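Local structure of citrate lyase, subunit 1 (Methanosaeta concilii, 6HXI) at residues I131-D136 and K147-H152; Y118-S123 and E181-L186; T346-T351 and V375-P380; K350-V355 and K387-L392. The protein binds citrate with a partner subunit in ATP citrate lyase, which probably converts citrate, coenzyme A and ATP into oxaloacetate, acetyl-CoA, ADP and phosphate. All coordinates share one frame; numbering follows the deposited sequence.

Contact 1 of 4, residues I131-D136 and K147-H152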
# COMPACT_ATOMS: atom_id res chain seq x y z
N ILE C 131 -9.06 -16.50 -70.67
CA ILE C 131 -9.93 -17.66 -70.90
C ILE C 131 -9.71 -18.11 -72.35
O ILE C 131 -9.77 -17.28 -73.25
CB ILE C 131 -11.42 -17.35 -70.59
CG1 ILE C 131 -11.60 -16.79 -69.14
CG2 ILE C 131 -12.32 -18.60 -70.84
CD1 ILE C 131 -12.94 -16.18 -68.83
N PHE C 132 -9.43 -19.39 -72.55
CA PHE C 132 -9.19 -19.98 -73.88
C PHE C 132 -10.31 -20.95 -74.18
O PHE C 132 -10.70 -21.73 -73.31
CB PHE C 132 -7.81 -20.66 -73.94
CG PHE C 132 -6.67 -19.75 -73.56
CD1 PHE C 132 -6.12 -18.88 -74.50
CD2 PHE C 132 -6.16 -19.73 -72.27
CE1 PHE C 132 -5.08 -18.01 -74.14
CE2 PHE C 132 -5.12 -18.86 -71.92
CZ PHE C 132 -4.59 -18.01 -72.86
N PHE C 133 -10.88 -20.86 -75.40
CA PHE C 133 -11.97 -21.73 -75.81
C PHE C 133 -11.80 -22.18 -77.25
O PHE C 133 -11.42 -21.39 -78.12
CB PHE C 133 -13.35 -21.05 -75.61
CG PHE C 133 -14.54 -21.87 -76.08
CD1 PHE C 133 -15.09 -22.86 -75.27
CD2 PHE C 133 -15.09 -21.67 -77.34
CE1 PHE C 133 -16.15 -23.64 -75.71
CE2 PHE C 133 -16.16 -22.47 -77.79
CZ PHE C 133 -16.69 -23.43 -76.96
N SER C 134 -12.13 -23.45 -77.51
CA SER C 134 -12.13 -24.04 -78.85
C SER C 134 -13.22 -25.12 -78.96
O SER C 134 -13.70 -25.62 -77.94
CB SER C 134 -10.76 -24.61 -79.20
OG SER C 134 -10.69 -24.92 -80.59
N MET C 135 -13.64 -25.44 -80.19
CA MET C 135 -14.67 -26.47 -80.38
C MET C 135 -14.05 -27.80 -80.80
O MET C 135 -14.77 -28.76 -81.12
CB MET C 135 -15.80 -26.00 -81.30
CG MET C 135 -16.61 -24.86 -80.70
SD MET C 135 -17.67 -23.99 -81.87
CE MET C 135 -16.52 -23.68 -83.19
N ASP C 136 -12.70 -27.87 -80.72
CA ASP C 136 -11.88 -29.04 -81.02
C ASP C 136 -11.08 -29.44 -79.78
O ASP C 136 -9.92 -29.04 -79.62
CB ASP C 136 -10.97 -28.77 -82.24
CG ASP C 136 -11.70 -28.27 -83.47
OD1 ASP C 136 -12.52 -29.04 -84.04
OD2 ASP C 136 -11.47 -27.11 -83.87
N LYS C 147 -7.71 -21.11 -84.34
CA LYS C 147 -8.50 -22.28 -83.93
C LYS C 147 -9.05 -22.12 -82.49
O LYS C 147 -10.12 -22.64 -82.17
CB LYS C 147 -7.63 -23.55 -84.04
CG LYS C 147 -8.40 -24.84 -84.29
CD LYS C 147 -7.43 -26.02 -84.35
CE LYS C 147 -8.12 -27.35 -84.47
NZ LYS C 147 -7.13 -28.46 -84.56
N VAL C 148 -8.29 -21.41 -81.64
CA VAL C 148 -8.62 -21.15 -80.23
C VAL C 148 -8.88 -19.65 -80.06
O VAL C 148 -8.05 -18.83 -80.45
CB VAL C 148 -7.50 -21.67 -79.27
CG1 VAL C 148 -7.79 -21.31 -77.81
CG2 VAL C 148 -7.29 -23.17 -79.41
N ILE C 149 -10.02 -19.30 -79.44
CA ILE C 149 -10.37 -17.91 -79.13
C ILE C 149 -9.91 -17.58 -77.71
O ILE C 149 -10.01 -18.42 -76.82
CB ILE C 149 -11.85 -17.51 -79.41
CG1 ILE C 149 -12.87 -18.32 -78.57
CG2 ILE C 149 -12.17 -17.58 -80.90
CD1 ILE C 149 -13.32 -17.61 -77.30
N SER C 150 -9.40 -16.36 -77.52
CA SER C 150 -8.90 -15.88 -76.23
C SER C 150 -9.75 -14.71 -75.72
O SER C 150 -10.03 -13.79 -76.49
CB SER C 150 -7.44 -15.47 -76.36
OG SER C 150 -6.92 -15.01 -75.12
N ILE C 151 -10.14 -14.75 -74.43
CA ILE C 151 -10.94 -13.71 -73.74
C ILE C 151 -10.14 -13.23 -72.54
O ILE C 151 -9.94 -14.01 -71.61
CB ILE C 151 -12.35 -14.23 -73.30
CG1 ILE C 151 -13.15 -14.82 -74.51
CG2 ILE C 151 -13.15 -13.14 -72.56
CD1 ILE C 151 -14.31 -15.77 -74.15
N HIS C 152 -9.71 -11.96 -72.55
CA HIS C 152 -8.96 -11.39 -71.44
C HIS C 152 -9.90 -10.73 -70.43
O HIS C 152 -10.74 -9.92 -70.81
CB HIS C 152 -7.89 -10.40 -71.93
CG HIS C 152 -7.11 -9.79 -70.80
ND1 HIS C 152 -6.14 -10.51 -70.12
CD2 HIS C 152 -7.24 -8.57 -70.22
CE1 HIS C 152 -5.69 -9.70 -69.18
NE2 HIS C 152 -6.33 -8.53 -69.19
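Lys147 O accepts the hydroxyl of Ser134 at 2.8 Å from OG, a bond that ties the end of strand 128-134 to Lys147 on the partner segment. The hydroxyl stands above the carbonyl plane, 46° out of it; with OG anti to the backbone N of Ser134 (chi1 -168°) it is directed at Lys147. From here the two strands run antiparallel. Ile131 and Ile151 form a hydrogen-bonded pair, each NH given to the other's carbonyl, and Ile131 N meets Ile151 O almost straight at 179°. Phe133 and Ile149 make the second such pair, with Ile149 N 2.8 Å from Phe133 O. Between them Phe132 faces Ser150 as a non-hydrogen-bonded pair, and the CA-H of Phe132 adds a contact to Ile149 O.

The Phe132 ring passes obliquely by Ser150, CE1 lying 3.7 Å from OG, while its CB touches CG1 of Val148 at 3.9 Å. On the face of Ile131 and Phe133, CD1 of Ile149 reaches CB of Phe133 at 3.8 Å, and CG1 of Ile149 lies at the edge of the Phe133 ring, near its plane. Past the paired residues, the chain of Lys147 crosses Asp136 at about a right angle: CE is 3.4 Å from OD2, but NZ remains beyond salt-bridge distance.

Strand 149-154 is one of the two outermost strands of the antiparallel sheet within this chain, and strand 128-134 bonds on its other side to strand 118-125. The face bearing Ile131, Phe133 and Ile151 packs on helix 173-192 through Ile183, Trp187 and Val179.

Contact 2 of 4, residues Y118-S123 and E181-L186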
# COMPACT_ATOMS: atom_id res chain seq x y z
N TYR C 118 -15.51 -29.82 -76.40
CA TYR C 118 -15.06 -28.42 -76.34
C TYR C 118 -13.94 -28.27 -75.31
O TYR C 118 -13.91 -29.00 -74.31
CB TYR C 118 -16.21 -27.43 -76.06
CG TYR C 118 -17.41 -27.50 -76.99
CD1 TYR C 118 -17.27 -27.83 -78.33
CD2 TYR C 118 -18.69 -27.18 -76.53
CE1 TYR C 118 -18.37 -27.90 -79.19
CE2 TYR C 118 -19.80 -27.24 -77.38
CZ TYR C 118 -19.63 -27.60 -78.71
OH TYR C 118 -20.73 -27.66 -79.54
N TYR C 119 -13.03 -27.32 -75.56
CA TYR C 119 -11.88 -27.05 -74.69
C TYR C 119 -12.04 -25.70 -74.01
O TYR C 119 -12.44 -24.74 -74.66
CB TYR C 119 -10.59 -27.09 -75.53
CG TYR C 119 -9.36 -26.46 -74.91
CD1 TYR C 119 -9.04 -25.12 -75.15
CD2 TYR C 119 -8.48 -27.21 -74.14
CE1 TYR C 119 -7.90 -24.54 -74.60
CE2 TYR C 119 -7.32 -26.65 -73.60
CZ TYR C 119 -7.03 -25.32 -73.84
OH TYR C 119 -5.89 -24.77 -73.32
N VAL C 120 -11.67 -25.62 -72.72
CA VAL C 120 -11.65 -24.39 -71.93
C VAL C 120 -10.44 -24.37 -70.99
O VAL C 120 -10.17 -25.36 -70.30
CB VAL C 120 -12.99 -24.05 -71.20
CG1 VAL C 120 -13.35 -25.08 -70.13
CG2 VAL C 120 -12.97 -22.64 -70.61
N ALA C 121 -9.71 -23.25 -70.95
CA ALA C 121 -8.57 -23.09 -70.05
C ALA C 121 -8.45 -21.67 -69.51
O ALA C 121 -8.60 -20.69 -70.25
CB ALA C 121 -7.28 -23.51 -70.74
N ILE C 122 -8.17 -21.56 -68.20
CA ILE C 122 -7.98 -20.28 -67.55
C ILE C 122 -6.58 -20.24 -66.96
O ILE C 122 -6.17 -21.15 -66.24
CB ILE C 122 -9.09 -19.83 -66.57
CG1 ILE C 122 -10.51 -20.08 -67.13
CG2 ILE C 122 -8.91 -18.33 -66.17
CD1 ILE C 122 -11.61 -20.02 -66.08
N SER C 123 -5.83 -19.20 -67.33
CA SER C 123 -4.46 -18.93 -66.93
C SER C 123 -4.39 -17.44 -66.65
O SER C 123 -5.24 -16.69 -67.12
CB SER C 123 -3.53 -19.26 -68.08
OG SER C 123 -2.27 -19.68 -67.59
N GLU C 181 -22.34 -18.93 -70.17
CA GLU C 181 -22.69 -19.06 -68.76
C GLU C 181 -21.72 -19.98 -68.01
O GLU C 181 -21.34 -19.67 -66.87
CB GLU C 181 -24.14 -19.52 -68.59
CG GLU C 181 -25.14 -18.37 -68.58
CD GLU C 181 -26.45 -18.57 -69.33
OE1 GLU C 181 -27.19 -19.53 -69.03
OE2 GLU C 181 -26.77 -17.71 -70.19
N PHE C 182 -21.31 -21.10 -68.66
CA PHE C 182 -20.39 -22.06 -68.07
C PHE C 182 -18.98 -21.51 -67.86
O PHE C 182 -18.39 -21.72 -66.78
CB PHE C 182 -20.36 -23.39 -68.85
CG PHE C 182 -19.23 -24.32 -68.48
CD1 PHE C 182 -19.21 -24.96 -67.24
CD2 PHE C 182 -18.14 -24.49 -69.32
CE1 PHE C 182 -18.14 -25.77 -66.87
CE2 PHE C 182 -17.07 -25.30 -68.95
CZ PHE C 182 -17.08 -25.94 -67.73
N ILE C 183 -18.44 -20.81 -68.88
CA ILE C 183 -17.07 -20.26 -68.79
C ILE C 183 -17.03 -19.01 -67.88
O ILE C 183 -15.99 -18.75 -67.26
CB ILE C 183 -16.38 -20.07 -70.17
CG1 ILE C 183 -16.92 -18.85 -70.96
CG2 ILE C 183 -16.45 -21.38 -71.01
CD1 ILE C 183 -16.09 -18.52 -72.23
N THR C 184 -18.19 -18.31 -67.75
CA THR C 184 -18.34 -17.14 -66.86
C THR C 184 -18.28 -17.64 -65.41
O THR C 184 -17.62 -17.02 -64.58
CB THR C 184 -19.62 -16.34 -67.21
OG1 THR C 184 -19.43 -15.72 -68.48
CG2 THR C 184 -19.95 -15.25 -66.19
N ALA C 185 -18.97 -18.77 -65.12
CA ALA C 185 -19.01 -19.45 -63.83
C ALA C 185 -17.64 -20.04 -63.49
O ALA C 185 -17.19 -19.94 -62.35
CB ALA C 185 -20.06 -20.56 -63.86
N LEU C 186 -16.97 -20.62 -64.51
CA LEU C 186 -15.64 -21.22 -64.38
C LEU C 186 -14.60 -20.19 -63.98
O LEU C 186 -13.75 -20.50 -63.15
CB LEU C 186 -15.22 -21.96 -65.65
CG LEU C 186 -14.05 -22.95 -65.49
CD1 LEU C 186 -14.52 -24.24 -64.85
CD2 LEU C 186 -13.42 -23.25 -66.84
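With CG1 between its backbone N and carbonyl carbon (chi1 65°), Val120 turns both methyl groups onto the helix, and Leu186, its CG anti to the backbone N (chi1 -163°), sends CD2 toward them. The two side chains come tip to tip, Val120 CG1 lying 3.8 Å from Leu186 CD2. The other methyl, Val120 CG2, rests 3.7 Å from CG2 of Ile183, the short branch of that isoleucine. Phe182 enters from the flank: its CE2 is 3.9 Å from Val120 CG1, and the methyl sits at the ring edge, near the ring plane.

This is a helix laid on a sheet, in the part of the chain assigned to the ATP-grasp family. Helix 181-186 runs nearly along strand 118-123, with axes 26° apart and 10.0 Å from each other at closest approach, and every side chain in the interface is buried and apolar. Two residues on along the same face of the strand, Ile122 brings CD1 to the same Leu186, touching its CD2 at 3.8 Å and also lying against its carbonyl O.

No hydrogen bond joins the two segments. Strand 118-125 bonds instead within the sheet to strands 128-134 and 195-206; Ile131 from the first packs on Val120, Ile122 and Ile183, and Phe203 from the second meets the ring of Phe182.

Contact 3 of 4, residues T346-T351 and V375-P380. With FLC (citrate anion), chain M.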
# COMPACT_ATOMS: atom_id res chain seq x y z
N THR C 346 18.24 -10.85 -42.00
CA THR C 346 18.40 -12.15 -41.35
C THR C 346 19.57 -12.03 -40.40
O THR C 346 20.67 -11.66 -40.81
CB THR C 346 18.61 -13.25 -42.39
OG1 THR C 346 17.43 -13.37 -43.20
CG2 THR C 346 18.94 -14.63 -41.78
N ASP C 347 19.31 -12.29 -39.11
CA ASP C 347 20.34 -12.22 -38.08
C ASP C 347 21.29 -13.43 -38.18
O ASP C 347 20.88 -14.57 -37.97
CB ASP C 347 19.69 -12.13 -36.69
CG ASP C 347 20.59 -11.49 -35.66
OD1 ASP C 347 21.63 -12.10 -35.31
OD2 ASP C 347 20.28 -10.36 -35.22
N VAL C 348 22.56 -13.18 -38.51
CA VAL C 348 23.53 -14.27 -38.70
C VAL C 348 23.91 -14.95 -37.36
O VAL C 348 24.19 -16.15 -37.34
CB VAL C 348 24.77 -13.80 -39.51
CG1 VAL C 348 25.74 -14.96 -39.79
CG2 VAL C 348 24.36 -13.12 -40.81
N ALA C 349 23.88 -14.19 -36.25
CA ALA C 349 24.20 -14.69 -34.92
C ALA C 349 23.16 -15.68 -34.44
O ALA C 349 23.54 -16.73 -33.93
CB ALA C 349 24.31 -13.54 -33.93
N LYS C 350 21.86 -15.32 -34.56
CA LYS C 350 20.70 -16.14 -34.14
C LYS C 350 20.56 -17.38 -35.01
O LYS C 350 20.33 -18.47 -34.48
CB LYS C 350 19.38 -15.33 -34.18
CG LYS C 350 19.32 -14.18 -33.20
CD LYS C 350 17.99 -13.44 -33.31
CE LYS C 350 18.01 -12.17 -32.50
NZ LYS C 350 16.74 -11.40 -32.65
N THR C 351 20.67 -17.22 -36.36
CA THR C 351 20.56 -18.34 -37.30
C THR C 351 21.73 -19.32 -37.11
O THR C 351 21.49 -20.52 -36.93
CB THR C 351 20.40 -17.89 -38.76
OG1 THR C 351 21.55 -17.18 -39.19
CG2 THR C 351 19.14 -17.09 -39.01
N VAL C 375 31.72 -22.52 -44.96
CA VAL C 375 30.85 -21.39 -44.63
C VAL C 375 31.31 -20.07 -45.29
O VAL C 375 32.49 -19.76 -45.25
CB VAL C 375 30.75 -21.21 -43.09
CG1 VAL C 375 29.69 -20.17 -42.72
CG2 VAL C 375 30.50 -22.54 -42.38
N ARG C 376 30.36 -19.30 -45.87
CA ARG C 376 30.56 -17.96 -46.43
C ARG C 376 29.30 -17.16 -46.08
O ARG C 376 28.23 -17.44 -46.63
CB ARG C 376 30.81 -17.94 -47.94
CG ARG C 376 31.24 -16.55 -48.47
CD ARG C 376 30.08 -15.61 -48.79
NE ARG C 376 30.52 -14.31 -49.30
CZ ARG C 376 29.71 -13.34 -49.74
NH1 ARG C 376 28.39 -13.52 -49.74
NH2 ARG C 376 30.21 -12.20 -50.20
N ARG C 377 29.42 -16.18 -45.20
CA ARG C 377 28.27 -15.39 -44.81
C ARG C 377 28.60 -13.97 -44.40
O ARG C 377 29.66 -13.70 -43.84
CB ARG C 377 27.50 -16.13 -43.69
CG ARG C 377 26.09 -15.62 -43.39
CD ARG C 377 25.07 -15.86 -44.49
NE ARG C 377 23.72 -15.63 -43.98
CZ ARG C 377 22.75 -15.02 -44.65
NH1 ARG C 377 22.96 -14.59 -45.89
NH2 ARG C 377 21.55 -14.87 -44.11
N GLY C 378 27.67 -13.08 -44.73
CA GLY C 378 27.65 -11.67 -44.36
C GLY C 378 26.24 -11.33 -43.90
O GLY C 378 25.32 -12.14 -44.09
N GLY C 379 26.08 -10.16 -43.28
CA GLY C 379 24.78 -9.72 -42.78
C GLY C 379 24.76 -9.29 -41.32
O GLY C 379 25.82 -9.26 -40.67
N PRO C 380 23.57 -8.92 -40.77
CA PRO C 380 23.49 -8.49 -39.36
C PRO C 380 24.14 -9.45 -38.37
O PRO C 380 23.79 -10.62 -38.33
CB PRO C 380 21.98 -8.30 -39.12
CG PRO C 380 21.42 -8.04 -40.46
CD PRO C 380 22.24 -8.85 -41.41
CAC FLC M . 19.38 -13.76 -46.55
CA FLC M . 18.21 -13.30 -47.42
CB FLC M . 17.19 -12.36 -46.78
CBC FLC M . 17.94 -11.15 -46.17
CG FLC M . 16.15 -11.89 -47.81
CGC FLC M . 16.01 -12.75 -49.07
OA1 FLC M . 19.10 -14.24 -45.42
OA2 FLC M . 20.54 -13.69 -47.04
OB1 FLC M . 17.89 -11.02 -44.93
OB2 FLC M . 18.56 -10.40 -46.95
OG1 FLC M . 15.22 -13.71 -49.04
OG2 FLC M . 16.72 -12.46 -50.07
OHB FLC M . 16.49 -13.05 -45.75
O HOH W 1 22.37 -16.95 -41.78
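Residues 346-349 and 377-380 run at 96° to each other, and the backbones join where Val348 N gives a hydrogen bond of 2.8 Å to Pro380 O. The proline ring lies against the loop before the helix, its CD 3.3 Å from Thr346 O. Val348 fills the angle between the segments: CG1 touches CG of Arg377 at 3.7 Å, and CG2 rests against Gly378 O. The backbone of Gly379, at phi 127°, passes close to Val348 CG2.

Arg377 bends at CG (chi2 68°) and carries its guanidinium to the citrate. NH1 and NH2 each give one bond to the same carboxylate, NH1 to OA2 and NH2 to OA1, both at 2.8 Å, so that the carboxylate lies at the guanidinium edge in a two-point grip. CG2 of Thr346 lies near the guanidinium plane beside NH2, at 3.5 Å. The N-H of NE goes to a water that in turn donates to Thr351 OG1. Thr346 holds the centre of the ligand: its N binds OB1, and its OG1 accepts the citrate hydroxyl OHB at 2.7 Å.

Asp347 N-caps helix 348-361 through weak bonds from the backbone N of Ala349 and Lys350 to OD1. Gly307, Asn344 and Phe345 also bind the citrate, as does Gly180 of the neighbouring succinyl-CoA ligase (ADP-forming) alpha subunit. The arrangement is that of a subunit-interface citrate site, where the N-terminal end of a helix meets the loop following a parallel strand.

Contact 4 of 4, residues K350-V355 and K387-L392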
# COMPACT_ATOMS: atom_id res chain seq x y z
N LYS C 350 21.86 -15.32 -34.56
CA LYS C 350 20.70 -16.14 -34.14
C LYS C 350 20.56 -17.38 -35.01
O LYS C 350 20.33 -18.47 -34.48
CB LYS C 350 19.38 -15.33 -34.18
CG LYS C 350 19.32 -14.18 -33.20
CD LYS C 350 17.99 -13.44 -33.31
CE LYS C 350 18.01 -12.17 -32.50
NZ LYS C 350 16.74 -11.40 -32.65
N THR C 351 20.67 -17.22 -36.36
CA THR C 351 20.56 -18.34 -37.30
C THR C 351 21.73 -19.32 -37.11
O THR C 351 21.49 -20.52 -36.93
CB THR C 351 20.40 -17.89 -38.76
OG1 THR C 351 21.55 -17.18 -39.19
CG2 THR C 351 19.14 -17.09 -39.01
N PHE C 352 23.00 -18.80 -37.11
CA PHE C 352 24.18 -19.65 -36.92
C PHE C 352 24.24 -20.26 -35.53
O PHE C 352 24.84 -21.31 -35.39
CB PHE C 352 25.49 -18.94 -37.30
CG PHE C 352 25.78 -18.89 -38.79
CD1 PHE C 352 24.79 -19.21 -39.72
CD2 PHE C 352 27.03 -18.52 -39.25
CE1 PHE C 352 25.05 -19.16 -41.09
CE2 PHE C 352 27.29 -18.47 -40.62
CZ PHE C 352 26.30 -18.80 -41.53
N LYS C 353 23.55 -19.68 -34.52
CA LYS C 353 23.46 -20.29 -33.20
C LYS C 353 22.69 -21.61 -33.30
O LYS C 353 23.08 -22.58 -32.66
CB LYS C 353 22.82 -19.35 -32.16
CG LYS C 353 22.67 -19.99 -30.78
CD LYS C 353 22.58 -18.98 -29.66
CE LYS C 353 22.96 -19.59 -28.33
NZ LYS C 353 21.85 -20.35 -27.71
N GLY C 354 21.63 -21.63 -34.13
CA GLY C 354 20.81 -22.81 -34.41
C GLY C 354 21.59 -23.88 -35.18
O GLY C 354 21.51 -25.07 -34.86
N VAL C 355 22.38 -23.43 -36.18
CA VAL C 355 23.26 -24.27 -37.02
C VAL C 355 24.36 -24.91 -36.14
O VAL C 355 24.58 -26.12 -36.23
CB VAL C 355 23.86 -23.45 -38.21
CG1 VAL C 355 24.91 -24.27 -38.98
CG2 VAL C 355 22.77 -22.93 -39.14
N LYS C 387 32.30 -16.22 -35.64
CA LYS C 387 33.08 -16.52 -34.42
C LYS C 387 32.61 -17.85 -33.81
O LYS C 387 33.45 -18.66 -33.42
CB LYS C 387 32.95 -15.39 -33.38
CG LYS C 387 34.10 -15.35 -32.37
CD LYS C 387 33.69 -14.75 -31.01
CE LYS C 387 33.62 -13.23 -31.00
NZ LYS C 387 32.70 -12.73 -29.94
N LEU C 388 31.27 -18.08 -33.74
CA LEU C 388 30.64 -19.31 -33.25
C LEU C 388 31.09 -20.52 -34.07
O LEU C 388 31.40 -21.56 -33.49
CB LEU C 388 29.10 -19.21 -33.35
CG LEU C 388 28.37 -18.28 -32.37
CD1 LEU C 388 26.94 -18.01 -32.87
CD2 LEU C 388 28.35 -18.87 -30.98
N MET C 389 31.10 -20.39 -35.42
CA MET C 389 31.51 -21.42 -36.38
C MET C 389 33.00 -21.74 -36.29
O MET C 389 33.38 -22.89 -36.45
CB MET C 389 31.18 -21.01 -37.84
CG MET C 389 29.70 -20.88 -38.17
SD MET C 389 28.69 -22.40 -38.12
CE MET C 389 29.69 -23.54 -39.04
N ARG C 390 33.85 -20.71 -36.06
CA ARG C 390 35.30 -20.85 -35.93
C ARG C 390 35.65 -21.58 -34.64
O ARG C 390 36.52 -22.45 -34.65
CB ARG C 390 36.02 -19.49 -36.01
CG ARG C 390 36.14 -18.96 -37.42
CD ARG C 390 36.97 -17.70 -37.46
NE ARG C 390 36.62 -16.85 -38.61
CZ ARG C 390 35.90 -15.74 -38.52
NH1 ARG C 390 35.45 -15.33 -37.34
NH2 ARG C 390 35.63 -15.03 -39.60
N ASP C 391 34.96 -21.22 -33.52
CA ASP C 391 35.14 -21.82 -32.20
C ASP C 391 34.68 -23.28 -32.20
O ASP C 391 35.26 -24.09 -31.49
CB ASP C 391 34.37 -21.03 -31.12
CG ASP C 391 34.81 -19.59 -30.89
OD1 ASP C 391 35.78 -19.14 -31.54
OD2 ASP C 391 34.17 -18.90 -30.08
N LEU C 392 33.65 -23.58 -33.01
CA LEU C 392 33.07 -24.92 -33.19
C LEU C 392 34.04 -25.83 -33.92
O LEU C 392 34.31 -26.93 -33.43
CB LEU C 392 31.72 -24.82 -33.93
CG LEU C 392 30.93 -26.12 -34.15
CD1 LEU C 392 30.45 -26.70 -32.83
CD2 LEU C 392 29.75 -25.90 -35.07
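Helices 350-355 and 387-392 run almost side by side in the same direction, their axes 22° apart and 9.8 Å from each other at closest approach, with Lys353 and Leu388 the nearest pair of CA atoms. Met389 buries the most surface of any residue here. Its CG, beside the backbone N, lies by the Phe352 ring, and the bends beyond it, at chi2 and chi3, turn SD back toward Phe352 and Val355. CG is 3.7 Å from Phe352 CD2, and the two side chains cross at about a right angle. The sulfur stands 4.9 Å from the ring centroid, 30° off the ring normal, in a Met-aromatic contact of oblique geometry. SD also comes within 4.3 Å of Val355 CG1, bridging successive turns of helix 348-361.

Nearer the surface, Leu388 points CD1 at the backbone of the first helix, 4.1 Å from Lys353 N and close to the carbonyl carbon of Phe352. The alkyl part of Lys353 borders it, CB lying 4.4 Å from that methyl. No hydrogen bond crosses between the helices.

Val356 continues the seam against both Leu388 and Met389, and Met389 rests on Ile400 and Val402 of strand 400-403. Two near-parallel helices packed through apolar side chains over a parallel sheet are characteristic of a parallel alpha/beta domain, consistent with the flavodoxin-like fold of succinyl-CoA synthetases, to whose clan this citrate-binding part is assigned.

How the contacts relate
Contacts 1 and 2 involve the same sheet of the ATP-grasp part, contact 1 within it and contact 2 against the helix on its face: strands 128-134 and 118-125 are neighbours, joined by Phe132 N to Ala121 O at 2.8 Å. Contact 1 is partly exposed and rich in backbone bonds, contact 2 fully buried and apolar. Contacts 3 and 4, on the opposite side of the chain's centre, share Lys350 and Thr351 of helix 348-361. Both are buried, contact 4 reaching the surface at Lys353; contact 3 is polar and ligand-bound, contact 4 apolar, and they meet where Val375 packs on Phe352 and Met389. The centres of contacts 1 and 3 are about 51 Å apart.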